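Side-chain contacts in heme-binding protein A (Haemophilus parasuis 29755, PDB 3TPA), which probably binds glutathione as a periplasmic solute-binding protein of the family 5 type, despite a name that points to heme: residues 30-33 with 34-38; 213-216 with 217-221. The protein carries 1 engineered substitution. All blocks are in the same frame, centred on the assembly; numbering follows the deposited sequence.

Contact 1: 30-33 with 34-38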
loop_
_atom_site.group_PDB
_atom_site.type_symbol
_atom_site.label_atom_id
_atom_site.label_comp_id
_atom_site.label_asym_id
_atom_site.label_seq_id
_atom_site.Cartn_x
_atom_site.Cartn_y
_atom_site.Cartn_z
ATOM N N ASN A 30 -9.848 0.869 0.483
ATOM C CA ASN A 30 -10.905 0.257 -0.318
ATOM C C ASN A 30 -11.890 1.237 -0.988
ATOM O O ASN A 30 -12.451 0.901 -2.020
ATOM C CB ASN A 30 -11.635 -0.832 0.474
ATOM C CG ASN A 30 -10.779 -2.080 0.670
ATOM O OD1 ASN A 30 -10.182 -2.278 1.729
ATOM N ND2 ASN A 30 -10.706 -2.920 -0.360
ATOM N N ASP A 31 -12.084 2.434 -0.415
ATOM C CA ASP A 31 -12.927 3.494 -1.015
ATOM C C ASP A 31 -12.390 4.003 -2.351
ATOM O O ASP A 31 -13.120 4.533 -3.165
ATOM C CB ASP A 31 -13.017 4.725 -0.091
ATOM C CG ASP A 31 -13.934 4.515 1.104
ATOM O OD1 ASP A 31 -14.691 3.531 1.112
ATOM O OD2 ASP A 31 -13.910 5.351 2.031
ATOM N N PHE A 32 -11.083 3.897 -2.526
ATOM C CA PHE A 32 -10.409 4.354 -3.738
ATOM C C PHE A 32 -10.954 3.660 -4.978
ATOM O O PHE A 32 -11.066 4.257 -6.038
ATOM C CB PHE A 32 -8.906 4.107 -3.626
ATOM C CG PHE A 32 -8.193 5.027 -2.669
ATOM C CD1 PHE A 32 -8.604 6.336 -2.488
ATOM C CD2 PHE A 32 -7.075 4.583 -1.971
ATOM C CE1 PHE A 32 -7.911 7.200 -1.602
ATOM C CE2 PHE A 32 -6.376 5.443 -1.090
ATOM C CZ PHE A 32 -6.803 6.739 -0.903
ATOM N N ASN A 33 -11.316 2.390 -4.839
ATOM C CA ASN A 33 -11.821 1.623 -5.964
ATOM C C ASN A 33 -13.113 2.227 -6.533
ATOM O O ASN A 33 -13.410 2.087 -7.722
ATOM C CB ASN A 33 -12.067 0.169 -5.536
ATOM C CG ASN A 33 -10.783 -0.593 -5.350
ATOM O OD1 ASN A 33 -9.822 -0.362 -6.073
ATOM N ND2 ASN A 33 -10.750 -1.503 -4.375
ATOM N N ALA A 34 -13.885 2.876 -5.669
ATOM C CA ALA A 34 -15.146 3.515 -6.056
ATOM C C ALA A 34 -14.976 4.955 -6.539
ATOM O O ALA A 34 -15.907 5.531 -7.080
ATOM C CB ALA A 34 -16.119 3.486 -4.887
ATOM N N SER A 35 -13.804 5.553 -6.321
ATOM C CA SER A 35 -13.596 6.943 -6.744
ATOM C C SER A 35 -12.366 7.150 -7.643
ATOM O O SER A 35 -12.467 7.132 -8.865
ATOM C CB SER A 35 -13.534 7.869 -5.528
ATOM O OG SER A 35 -12.511 7.469 -4.632
ATOM N N SER A 36 -11.204 7.332 -7.035
ATOM C CA SER A 36 -9.986 7.642 -7.773
ATOM C C SER A 36 -9.727 6.658 -8.907
ATOM O O SER A 36 -9.213 7.039 -9.961
ATOM C CB SER A 36 -8.790 7.680 -6.815
ATOM O OG SER A 36 -8.907 6.633 -5.860
ATOM N N GLN A 37 -10.075 5.390 -8.689
ATOM C CA GLN A 37 -9.687 4.341 -9.620
ATOM C C GLN A 37 -10.510 4.374 -10.893
ATOM O O GLN A 37 -10.040 3.917 -11.924
ATOM C CB GLN A 37 -9.735 2.943 -8.971
ATOM C CG GLN A 37 -8.592 2.643 -7.995
ATOM C CD GLN A 37 -7.242 2.419 -8.677
ATOM O OE1 GLN A 37 -7.119 1.615 -9.596
ATOM N NE2 GLN A 37 -6.225 3.123 -8.209
ATOM N N GLN A 38 -11.727 4.911 -10.827
ATOM C CA GLN A 38 -12.601 4.938 -12.007
ATOM C C GLN A 38 -12.868 6.354 -12.525
ATOM O O GLN A 38 -13.002 6.570 -13.732
ATOM C CB GLN A 38 -13.964 4.308 -11.689
ATOM C CG GLN A 38 -13.958 3.061 -10.798
ATOM C CD GLN A 38 -13.042 1.931 -11.273
ATOM O OE1 GLN A 38 -12.752 1.775 -12.455
ATOM N NE2 GLN A 38 -12.589 1.133 -10.329
HETATM O O HOH W 1 -12.740 7.645 -1.999
#
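Q38 folds back over the turn to give its amide nitrogen to the backbone of N33, a compact example of a side chain closing a turn that backbone bonds alone leave irregular. The bond from NE2 of Q38 to O of N33 is 2.9 Å long and nearly straight (164°), and it lies in both the carbonyl plane and the amide plane of Q38. A bend at chi2 (-53°) brings the amide round, with CG of Q38 3.3 Å from the same oxygen. NE2 of Q38 also donates to O of T505.

N33 and Q37 run side by side in the same direction, their amide planes almost perpendicular, OD1 of N33 lying 3.8 Å from CG of Q37. Their polar ends part company: N33 OD1 accepts from the backbone of T505, whereas Q37 NE2 reaches D160.

On another flank, OG of S36 comes obliquely to the F32 ring, 3.4 Å from CD1 of F32; its hydrogen bond goes to D160 OD2. The F32 ring itself meets Y121. At the hub, O of F32 takes two N-H groups from opposite faces of its plane, Q37 N at 3.0 Å and S35 N.

In this largely buried turn into helix 36-39, F32 O, N33 O, S36 OG and Q37 NE2 thus all have partners. Q38 NE2 has two acceptors, while N33 OD1 and Q37 NE2 are each held from outside the turn, which limits how these amides can rotate.

Contact 2: 213-216 with 217-221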
loop_
_atom_site.group_PDB
_atom_site.type_symbol
_atom_site.label_atom_id
_atom_site.label_comp_id
_atom_site.label_asym_id
_atom_site.label_seq_id
_atom_site.Cartn_x
_atom_site.Cartn_y
_atom_site.Cartn_z
ATOM N N LYS A 213 -7.570 8.985 -23.139
ATOM C CA LYS A 213 -6.890 7.763 -23.579
ATOM C C LYS A 213 -7.740 6.971 -24.581
ATOM O O LYS A 213 -7.310 5.935 -25.088
ATOM C CB LYS A 213 -6.592 6.846 -22.379
ATOM C CG LYS A 213 -5.249 7.033 -21.700
ATOM C CD LYS A 213 -5.126 6.082 -20.506
ATOM C CE LYS A 213 -3.805 5.344 -20.498
ATOM N NZ LYS A 213 -2.673 6.279 -20.707
ATOM N N GLY A 214 -8.947 7.458 -24.851
ATOM C CA GLY A 214 -9.908 6.718 -25.650
ATOM C C GLY A 214 -10.945 6.084 -24.744
ATOM O O GLY A 214 -10.627 5.675 -23.630
ATOM N N LYS A 215 -12.183 6.010 -25.221
ATOM C CA LYS A 215 -13.300 5.492 -24.438
ATOM C C LYS A 215 -13.116 4.031 -24.013
ATOM O O LYS A 215 -12.641 3.211 -24.791
ATOM C CB LYS A 215 -14.595 5.643 -25.233
ATOM C CG LYS A 215 -15.672 4.667 -24.827
ATOM C CD LYS A 215 -16.807 4.645 -25.825
ATOM C CE LYS A 215 -17.934 5.526 -25.344
ATOM N NZ LYS A 215 -18.402 5.112 -23.992
ATOM N N ALA A 216 -13.500 3.722 -22.777
ATOM C CA ALA A 216 -13.394 2.371 -22.221
ATOM C C ALA A 216 -14.258 1.370 -22.975
ATOM O O ALA A 216 -15.272 1.732 -23.568
ATOM C CB ALA A 216 -13.782 2.365 -20.759
ATOM N N ASP A 217 -13.863 0.101 -22.928
ATOM C CA ASP A 217 -14.603 -0.938 -23.640
ATOM C C ASP A 217 -15.928 -1.228 -22.964
ATOM O O ASP A 217 -16.897 -1.570 -23.629
ATOM C CB ASP A 217 -13.771 -2.216 -23.782
ATOM C CG ASP A 217 -12.490 -1.993 -24.572
ATOM O OD1 ASP A 217 -12.578 -1.659 -25.774
ATOM O OD2 ASP A 217 -11.395 -2.159 -23.994
ATOM N N ILE A 218 -15.976 -1.081 -21.640
ATOM C CA ILE A 218 -17.201 -1.369 -20.888
ATOM C C ILE A 218 -18.082 -0.135 -20.686
ATOM O O ILE A 218 -17.637 0.881 -20.146
ATOM C CB ILE A 218 -16.895 -1.995 -19.518
ATOM C CG1 ILE A 218 -16.164 -3.319 -19.701
ATOM C CG2 ILE A 218 -18.179 -2.217 -18.730
ATOM C CD1 ILE A 218 -15.520 -3.827 -18.437
ATOM N N GLU A 219 -19.342 -0.238 -21.090
ATOM C CA GLU A 219 -20.245 0.907 -21.037
ATOM C C GLU A 219 -20.822 1.217 -19.659
ATOM O O GLU A 219 -21.093 2.373 -19.351
ATOM C CB GLU A 219 -21.383 0.735 -22.052
ATOM C CG GLU A 219 -20.973 1.089 -23.468
ATOM C CD GLU A 219 -20.854 2.589 -23.674
ATOM O OE1 GLU A 219 -20.130 3.005 -24.603
ATOM O OE2 GLU A 219 -21.493 3.351 -22.914
ATOM N N ARG A 220 -21.056 0.195 -18.837
ATOM C CA ARG A 220 -21.646 0.403 -17.504
ATOM C C ARG A 220 -20.995 -0.476 -16.433
ATOM O O ARG A 220 -20.736 -1.670 -16.629
ATOM C CB ARG A 220 -23.158 0.120 -17.486
ATOM C CG ARG A 220 -24.078 1.346 -17.433
ATOM C CD ARG A 220 -25.326 1.131 -18.298
ATOM N NE ARG A 220 -24.999 0.679 -19.645
ATOM C CZ ARG A 220 -25.814 0.030 -20.460
ATOM N NH1 ARG A 220 -25.375 -0.305 -21.659
ATOM N NH2 ARG A 220 -27.061 -0.280 -20.098
ATOM N N LEU A 221 -20.779 0.140 -15.286
ATOM C CA LEU A 221 -20.117 -0.484 -14.167
ATOM C C LEU A 221 -21.095 -0.470 -13.000
ATOM O O LEU A 221 -21.607 0.588 -12.625
ATOM C CB LEU A 221 -18.881 0.337 -13.805
ATOM C CG LEU A 221 -17.490 -0.274 -13.688
ATOM C CD1 LEU A 221 -17.114 -1.116 -14.906
ATOM C CD2 LEU A 221 -16.480 0.873 -13.476
HETATM O O HOH W 2 -20.915 5.996 -22.135
#
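K215 and E219 form a salt bridge across the bend that leads into strand 220-225, illustrating how an ion pair four residues apart can span a turn without helical geometry. NZ of K215 stands 2.8 Å from OE1 of E219 and approaches from above the carboxylate plane, 40° out of it. A water bridges the pair: it donates to OE2 of E219 at 2.8 Å and accepts a weak bond from NZ of K215, so both carboxylate oxygens are engaged.

The two side chains cross at about a right angle. K215 leaves with CG opposite its backbone N (chi1 156°) and then bends at chi3 and chi4, which carries CE to 3.4 Å from OE1 of E219. E219 is bent at chi2 (-75°), turning its carboxylate back to meet the lysine.

Between the two residues of the pair the chain bends at D217, which puts C of A216 3.3 Å from N of I218. The methyl of A216 packs on F192 and Y508, and I218 is buried against L10 and V510. G214 O accepts from the hydroxyl of Y508.

E219 N donates to N8 OD1, and the backbone of E219 also pairs with A207, the end of strand 202-207. Beyond it R220 bonds to N8 and L10 and L221 to Y205, so the bend delivers the chain into strand 220-225, between strand 202-207 on one edge and strand 9-14 on the other.

Contact 1 precedes contact 2 along the chain, and their centres lie about 16 Å apart on the same side of the chain's centre, the first about 14 Å from that centre and the second about 26 Å. Contact 2 runs into the mixed sheet through strand 220-225, and contact 1 packs against that strand through Q38. Residues 30-38 follow strand 9-14 and lead into helix 36-39, while residues 213-221 connect the antiparallel strands 202-207 and 220-225. They touch where OE1 of Q38 packs 4.0 Å from CD2 of L221. F192 and Y205 also neighbour both, so an inner turn packs against a sheet that the outer connection enters.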